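Local coordinates for Mgp-operon protein 3 (Mycoplasma pneumoniae, PDB 6RJ1) that probably acts as a surface adhesin that recognises host-cell sugars, working alongside the P1 adhesin in attachment of the bacterium, at residues W479-G482 and E483-S487; Q361-Q365 and M366-V370; V802-R806 and G807-R811. All coordinates share one frame; numbering follows the deposited sequence.

Contact 1 of 3, residues W479-G482 and E483-S487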
loop_
_atom_site.group_PDB
_atom_site.type_symbol
_atom_site.label_atom_id
_atom_site.label_comp_id
_atom_site.label_asym_id
_atom_site.label_seq_id
_atom_site.Cartn_x
_atom_site.Cartn_y
_atom_site.Cartn_z
ATOM N N TRP A 479 7.584 4.638 -12.168
ATOM C CA TRP A 479 8.389 5.299 -13.188
ATOM C C TRP A 479 9.721 5.812 -12.692
ATOM O O TRP A 479 9.828 6.246 -11.555
ATOM C CB TRP A 479 7.612 6.467 -13.803
ATOM C CG TRP A 479 6.646 6.046 -14.856
ATOM C CD1 TRP A 479 6.890 5.929 -16.192
ATOM C CD2 TRP A 479 5.274 5.678 -14.663
ATOM N NE1 TRP A 479 5.755 5.503 -16.846
ATOM C CE2 TRP A 479 4.739 5.365 -15.933
ATOM C CE3 TRP A 479 4.440 5.585 -13.536
ATOM C CZ2 TRP A 479 3.412 4.963 -16.107
ATOM C CZ3 TRP A 479 3.124 5.189 -13.711
ATOM C CH2 TRP A 479 2.622 4.883 -14.982
ATOM N N VAL A 480 10.728 5.750 -13.561
ATOM C CA VAL A 480 12.059 6.332 -13.425
ATOM C C VAL A 480 12.290 6.924 -14.832
ATOM O O VAL A 480 12.544 6.185 -15.796
ATOM C CB VAL A 480 13.200 5.371 -12.983
ATOM C CG1 VAL A 480 14.547 6.097 -12.996
ATOM C CG2 VAL A 480 12.934 4.778 -11.608
ATOM N N VAL A 481 12.072 8.235 -14.962
ATOM C CA VAL A 481 12.176 8.927 -16.249
ATOM C C VAL A 481 13.241 10.008 -16.220
ATOM O O VAL A 481 13.526 10.572 -15.165
ATOM C CB VAL A 481 10.803 9.479 -16.750
ATOM C CG1 VAL A 481 9.849 8.354 -17.115
ATOM C CG2 VAL A 481 10.159 10.411 -15.728
ATOM N N GLY A 482 13.814 10.286 -17.382
ATOM C CA GLY A 482 14.795 11.350 -17.538
ATOM C C GLY A 482 14.074 12.654 -17.801
ATOM O O GLY A 482 13.028 12.670 -18.464
ATOM N N GLU A 483 14.611 13.753 -17.264
ATOM C CA GLU A 483 14.065 15.098 -17.450
ATOM C C GLU A 483 14.118 15.456 -18.951
ATOM O O GLU A 483 13.160 15.999 -19.498
ATOM C CB GLU A 483 14.897 16.089 -16.626
ATOM C CG GLU A 483 14.204 17.407 -16.340
ATOM C CD GLU A 483 15.031 18.422 -15.573
ATOM O OE1 GLU A 483 14.568 19.579 -15.451
ATOM O OE2 GLU A 483 16.138 18.071 -15.100
ATOM N N ASP A 484 15.226 15.082 -19.606
ATOM C CA ASP A 484 15.528 15.281 -21.019
ATOM C C ASP A 484 14.619 14.481 -21.970
ATOM O O ASP A 484 14.467 14.889 -23.126
ATOM C CB ASP A 484 17.000 14.907 -21.275
ATOM C CG ASP A 484 17.370 13.509 -20.788
ATOM O OD1 ASP A 484 17.351 13.283 -19.551
ATOM O OD2 ASP A 484 17.673 12.641 -21.641
ATOM N N GLN A 485 14.067 13.324 -21.509
ATOM C CA GLN A 485 13.208 12.422 -22.300
ATOM C C GLN A 485 11.840 13.029 -22.643
ATOM O O GLN A 485 11.363 13.910 -21.933
ATOM C CB GLN A 485 13.000 11.084 -21.564
ATOM C CG GLN A 485 14.205 10.138 -21.573
ATOM C CD GLN A 485 13.881 8.744 -21.053
ATOM O OE1 GLN A 485 13.129 8.552 -20.081
ATOM N NE2 GLN A 485 14.465 7.729 -21.685
ATOM N N GLU A 486 11.212 12.548 -23.731
ATOM C CA GLU A 486 9.880 12.978 -24.182
ATOM C C GLU A 486 8.811 12.139 -23.481
ATOM O O GLU A 486 7.694 12.609 -23.256
ATOM C CB GLU A 486 9.741 12.804 -25.705
ATOM C CG GLU A 486 10.387 13.903 -26.534
ATOM C CD GLU A 486 9.490 15.075 -26.883
ATOM O OE1 GLU A 486 9.187 15.889 -25.980
ATOM O OE2 GLU A 486 9.110 15.194 -28.069
ATOM N N SER A 487 9.156 10.879 -23.177
ATOM C CA SER A 487 8.305 9.891 -22.520
ATOM C C SER A 487 9.175 8.828 -21.833
ATOM O O SER A 487 10.392 8.797 -22.028
ATOM C CB SER A 487 7.344 9.253 -23.528
ATOM O OG SER A 487 7.589 7.878 -23.784
#
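Gln485 folds back onto Gly482 in a tight turn where strand 477-482 leaves its mixed sheet and the chain reverses toward strand 487-492. Residues 482 to 485 have the backbone form of a type I beta turn, with Glu483 and Asp484 at its two corners, though its closing bond from Gln485 N to Gly482 O is weak at 3.3 Å. A second, straighter link reinforces it. Gly482 N donates to the amide oxygen of the same glutamine, N to OE1 3.3 Å, with an N-H...O angle of 176°, the donor lying above the amide plane. Glutamine suits this position because its chain has the needed length: CG stands anti to the carbonyl carbon (chi1 -74°), and the extended chain returns alongside the strand, carrying OE1 to 4.0 Å from Val481 CA. Glycine suits the other end, since Asp484 OD1, 3.8 Å from Gly482 CA, and the Gln485 chain occupy the space a side chain there would need. Glu483 points away from the strand end; its OE1 forms a salt bridge with Lys52 and its OE2 a hydrogen bond with Tyr460 OH. Val481 instead packs on Ile465 of the adjoining strand 464-468 and on Ile132 of strand 125-135. Gln485 thus meets both backbone polar atoms of Gly482, and with its backbone bond only weak, the near-straight side-chain bond does much of the closing.

Contact 2 of 3, residues Q361-Q365 and M366-V370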
loop_
_atom_site.group_PDB
_atom_site.type_symbol
_atom_site.label_atom_id
_atom_site.label_comp_id
_atom_site.label_asym_id
_atom_site.label_seq_id
_atom_site.Cartn_x
_atom_site.Cartn_y
_atom_site.Cartn_z
ATOM N N GLN A 361 -18.586 7.719 -4.266
ATOM C CA GLN A 361 -17.915 8.953 -3.833
ATOM C C GLN A 361 -16.626 8.689 -3.078
ATOM O O GLN A 361 -15.718 9.524 -3.107
ATOM C CB GLN A 361 -18.855 9.869 -3.040
ATOM C CG GLN A 361 -20.136 10.240 -3.788
ATOM C CD GLN A 361 -21.294 9.296 -3.512
ATOM O OE1 GLN A 361 -21.127 8.130 -3.127
ATOM N NE2 GLN A 361 -22.504 9.788 -3.706
ATOM N N ALA A 362 -16.538 7.520 -2.417
ATOM C CA ALA A 362 -15.344 7.096 -1.690
ATOM C C ALA A 362 -14.257 6.737 -2.698
ATOM O O ALA A 362 -13.117 7.170 -2.532
ATOM C CB ALA A 362 -15.658 5.911 -0.788
ATOM N N LEU A 363 -14.637 6.013 -3.779
ATOM C CA LEU A 363 -13.735 5.604 -4.859
ATOM C C LEU A 363 -13.198 6.797 -5.634
ATOM O O LEU A 363 -11.993 6.887 -5.829
ATOM C CB LEU A 363 -14.407 4.604 -5.811
ATOM C CG LEU A 363 -14.782 3.242 -5.235
ATOM C CD1 LEU A 363 -15.886 2.600 -6.055
ATOM C CD2 LEU A 363 -13.559 2.321 -5.116
ATOM N N HIS A 364 -14.080 7.725 -6.050
ATOM C CA HIS A 364 -13.697 8.948 -6.767
ATOM C C HIS A 364 -12.587 9.708 -6.001
ATOM O O HIS A 364 -11.633 10.190 -6.613
ATOM C CB HIS A 364 -14.930 9.853 -6.976
ATOM C CG HIS A 364 -14.574 11.244 -7.399
ATOM N ND1 HIS A 364 -14.202 11.527 -8.702
ATOM C CD2 HIS A 364 -14.474 12.373 -6.661
ATOM C CE1 HIS A 364 -13.901 12.813 -8.719
ATOM N NE2 HIS A 364 -14.052 13.366 -7.514
ATOM N N GLN A 365 -12.735 9.790 -4.660
ATOM C CA GLN A 365 -11.832 10.434 -3.712
ATOM C C GLN A 365 -10.489 9.700 -3.586
ATOM O O GLN A 365 -9.493 10.325 -3.222
ATOM C CB GLN A 365 -12.518 10.533 -2.346
ATOM C CG GLN A 365 -12.155 11.790 -1.557
ATOM C CD GLN A 365 -12.701 13.079 -2.147
ATOM O OE1 GLN A 365 -13.908 13.246 -2.387
ATOM N NE2 GLN A 365 -11.818 14.029 -2.373
ATOM N N MET A 366 -10.466 8.381 -3.880
ATOM C CA MET A 366 -9.275 7.519 -3.840
ATOM C C MET A 366 -8.462 7.587 -5.157
ATOM O O MET A 366 -7.387 6.972 -5.260
ATOM C CB MET A 366 -9.686 6.064 -3.615
ATOM C CG MET A 366 -10.157 5.778 -2.239
ATOM S SD MET A 366 -10.891 4.146 -2.194
ATOM C CE MET A 366 -9.425 3.146 -2.201
ATOM N N GLY A 367 -9.005 8.288 -6.148
ATOM C CA GLY A 367 -8.372 8.433 -7.448
ATOM C C GLY A 367 -8.861 7.410 -8.449
ATOM O O GLY A 367 -8.205 7.178 -9.469
ATOM N N VAL A 368 -10.006 6.780 -8.158
ATOM C CA VAL A 368 -10.618 5.799 -9.047
ATOM C C VAL A 368 -11.522 6.605 -9.985
ATOM O O VAL A 368 -12.223 7.514 -9.524
ATOM C CB VAL A 368 -11.365 4.692 -8.243
ATOM C CG1 VAL A 368 -12.287 3.863 -9.128
ATOM C CG2 VAL A 368 -10.381 3.786 -7.508
ATOM N N ILE A 369 -11.447 6.336 -11.298
ATOM C CA ILE A 369 -12.277 7.024 -12.296
ATOM C C ILE A 369 -13.728 6.547 -12.148
ATOM O O ILE A 369 -14.040 5.396 -12.472
ATOM C CB ILE A 369 -11.744 6.867 -13.759
ATOM C CG1 ILE A 369 -10.280 7.356 -13.904
ATOM C CG2 ILE A 369 -12.689 7.549 -14.780
ATOM C CD1 ILE A 369 -9.544 6.797 -15.130
ATOM N N VAL A 370 -14.589 7.419 -11.609
ATOM C CA VAL A 370 -16.015 7.147 -11.445
ATOM C C VAL A 370 -16.768 8.096 -12.393
ATOM O O VAL A 370 -17.006 9.257 -12.039
ATOM C CB VAL A 370 -16.513 7.218 -9.971
ATOM C CG1 VAL A 370 -17.996 6.868 -9.870
ATOM C CG2 VAL A 370 -15.694 6.301 -9.065
HETATM O O HOH W 1 -14.409 10.128 -11.001
#
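Leu363 O is gripped by two backbone donors at the C-terminal turn of helix 360-365, which ends in a Schellman motif. Met366 N reaches it at 2.9 Å, a bond of the last turn, and Val368 N reaches the same Leu363 O at 3.1 Å, the two arriving from opposite faces of the carbonyl plane. The Val368 bond belongs to the motif, and its companion runs from Gly367 N to His364 O, 3.3 Å, so carbonyls that would have no further helical turn to serve receive N-H groups from the departing chain. Gly367 makes the exit possible: its phi of 95° is positive, a conformation that glycine adopts readily, and it turns the chain back across the last turn. A CA-H...O contact adds to this, His364 CA lying 3.4 Å from Val368 O. Beyond the polar core comes the hydrophobic pairing usual in this motif, between Leu363 and Val368, whose CB atoms meet at 3.9 Å. Val370 continues the patch; its CG2, anti to the carbonyl carbon, lies against Leu363 CB, also at 3.9 Å. Branched aliphatic residues suit these buried places. The Met366 side chain runs back past Leu363 and also touches Arg472, while Gly367 O accepts from His452 of helix 446-454. A water bridges His364 and Val370: lying in the plane of the ring, it is 2.7 Å from His364 ND1 and accepts from Val370 N at 2.8 Å.

Contact 3 of 3, residues V802-R806 and G807-R811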
loop_
_atom_site.group_PDB
_atom_site.type_symbol
_atom_site.label_atom_id
_atom_site.label_comp_id
_atom_site.label_asym_id
_atom_site.label_seq_id
_atom_site.Cartn_x
_atom_site.Cartn_y
_atom_site.Cartn_z
ATOM N N VAL A 802 10.053 9.640 8.147
ATOM C CA VAL A 802 8.943 9.264 9.013
ATOM C C VAL A 802 7.679 9.108 8.192
ATOM O O VAL A 802 7.575 9.668 7.100
ATOM C CB VAL A 802 8.734 10.149 10.282
ATOM C CG1 VAL A 802 9.983 10.206 11.166
ATOM C CG2 VAL A 802 8.238 11.541 9.928
ATOM N N LEU A 803 6.735 8.332 8.712
ATOM C CA LEU A 803 5.427 8.110 8.096
ATOM C C LEU A 803 4.398 7.756 9.161
ATOM O O LEU A 803 4.743 7.236 10.233
ATOM C CB LEU A 803 5.460 7.054 6.966
ATOM C CG LEU A 803 5.659 5.602 7.373
ATOM C CD1 LEU A 803 4.697 4.702 6.643
ATOM C CD2 LEU A 803 7.095 5.173 7.190
ATOM N N LEU A 804 3.139 8.056 8.862
ATOM C CA LEU A 804 2.029 7.781 9.757
ATOM C C LEU A 804 1.321 6.519 9.307
ATOM O O LEU A 804 1.095 6.314 8.103
ATOM C CB LEU A 804 1.073 8.987 9.766
ATOM C CG LEU A 804 1.141 9.961 10.964
ATOM C CD1 LEU A 804 2.572 10.309 11.376
ATOM C CD2 LEU A 804 0.391 11.227 10.660
ATOM N N VAL A 805 1.036 5.642 10.271
ATOM C CA VAL A 805 0.304 4.381 10.094
ATOM C C VAL A 805 -0.857 4.351 11.092
ATOM O O VAL A 805 -0.936 5.224 11.964
ATOM C CB VAL A 805 1.190 3.106 10.180
ATOM C CG1 VAL A 805 2.150 3.016 8.997
ATOM C CG2 VAL A 805 1.929 3.008 11.513
ATOM N N ARG A 806 -1.748 3.356 10.983
ATOM C CA ARG A 806 -2.861 3.236 11.915
ATOM C C ARG A 806 -2.329 2.915 13.304
ATOM O O ARG A 806 -1.633 1.906 13.489
ATOM C CB ARG A 806 -3.862 2.176 11.458
ATOM C CG ARG A 806 -4.477 2.462 10.103
ATOM C CD ARG A 806 -5.618 1.517 9.813
ATOM N NE ARG A 806 -6.813 1.840 10.593
ATOM C CZ ARG A 806 -7.937 1.141 10.565
ATOM N NH1 ARG A 806 -8.029 0.048 9.823
ATOM N NH2 ARG A 806 -8.979 1.523 11.288
ATOM N N GLY A 807 -2.593 3.825 14.242
ATOM C CA GLY A 807 -2.192 3.682 15.635
ATOM C C GLY A 807 -0.903 4.333 16.080
ATOM O O GLY A 807 -0.679 4.451 17.287
ATOM N N GLY A 808 -0.056 4.738 15.146
ATOM C CA GLY A 808 1.207 5.364 15.507
ATOM C C GLY A 808 2.081 5.873 14.380
ATOM O O GLY A 808 1.699 5.842 13.209
ATOM N N VAL A 809 3.269 6.367 14.757
ATOM C CA VAL A 809 4.270 6.893 13.839
ATOM C C VAL A 809 5.423 5.898 13.672
ATOM O O VAL A 809 5.868 5.283 14.647
ATOM C CB VAL A 809 4.744 8.322 14.251
ATOM C CG1 VAL A 809 5.448 8.333 15.609
ATOM C CG2 VAL A 809 5.620 8.968 13.175
ATOM N N VAL A 810 5.899 5.744 12.430
ATOM C CA VAL A 810 7.037 4.876 12.140
ATOM C C VAL A 810 8.199 5.722 11.623
ATOM O O VAL A 810 8.031 6.565 10.736
ATOM C CB VAL A 810 6.738 3.611 11.281
ATOM C CG1 VAL A 810 5.407 3.707 10.562
ATOM C CG2 VAL A 810 7.869 3.263 10.314
ATOM N N ARG A 811 9.362 5.526 12.248
ATOM C CA ARG A 811 10.600 6.201 11.908
ATOM C C ARG A 811 11.549 5.207 11.251
ATOM O O ARG A 811 11.727 4.081 11.742
ATOM C CB ARG A 811 11.248 6.814 13.157
ATOM C CG ARG A 811 12.426 7.714 12.826
ATOM C CD ARG A 811 13.066 8.280 14.057
ATOM N NE ARG A 811 14.372 8.843 13.747
ATOM C CZ ARG A 811 15.179 9.397 14.642
ATOM N NH1 ARG A 811 14.822 9.465 15.918
ATOM N NH2 ARG A 811 16.346 9.897 14.267
#
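Val802 faces Arg811 in a non-hydrogen-bonded antiparallel pair, its CG1 3.9 Å from CG of the arginine, whose extended aliphatic stem lies obliquely beside the valine. The polar end goes beyond, in a salt bridge to Glu899. Leu803 comes next and is paired with Val810 by two backbone bonds, Leu803 N to Val810 O at 3.0 Å and Val810 N to Leu803 O at 2.9 Å. Its CG touches Val810 CG1 at 3.7 Å on the face it shares with Val805. On the other face, Leu804 sets CD1 against Val809 CG2 at 3.8 Å; with the valine's chi1 at 63°, CG2 stands anti to the backbone N. Leu804 and Val802 also pack on Tyr865 of strand 862-868. Val805 closes the pairing: its N donates to Gly808 O at 3.0 Å, while the return bond from Gly808 N is weak. Its CG2 reaches Val810 CG1 at 3.7 Å, so Val810 is flanked by two aliphatic neighbours. Arg806 takes the second place of the turn; its NE forms a salt bridge with Asp769, while NH1 and NH2 bond to Leu776 O and Asn773 O, satisfying this buried charged group. Gly807 takes the positive phi of 96° that the third place of a type II turn needs. Beta-branched and leucine side chains suit both buried faces of this two-residue beta hairpin, part of an antiparallel sheet packed against its neighbour, an arrangement consistent with blades of a beta propeller.

How the contacts relate
Along the chain contact 2 comes first, then contact 1, then contact 3, and none touches another. Centres of contacts 1 and 2 are about 28 Å apart, those of contacts 2 and 3 about 25 Å, and those of contacts 1 and 3 about 32 Å. Contact 1 belongs to the eight-stranded mixed sheet, whereas contact 3 lies in a separate five-stranded antiparallel one. Contact 2 is in neither, but its loop packs on helix 446-454, which precedes strand 457-461 at the edge of contact 1's sheet. The three are thus local chain reversals, at a strand end, a helix end and a hairpin, in separate parts of the fold.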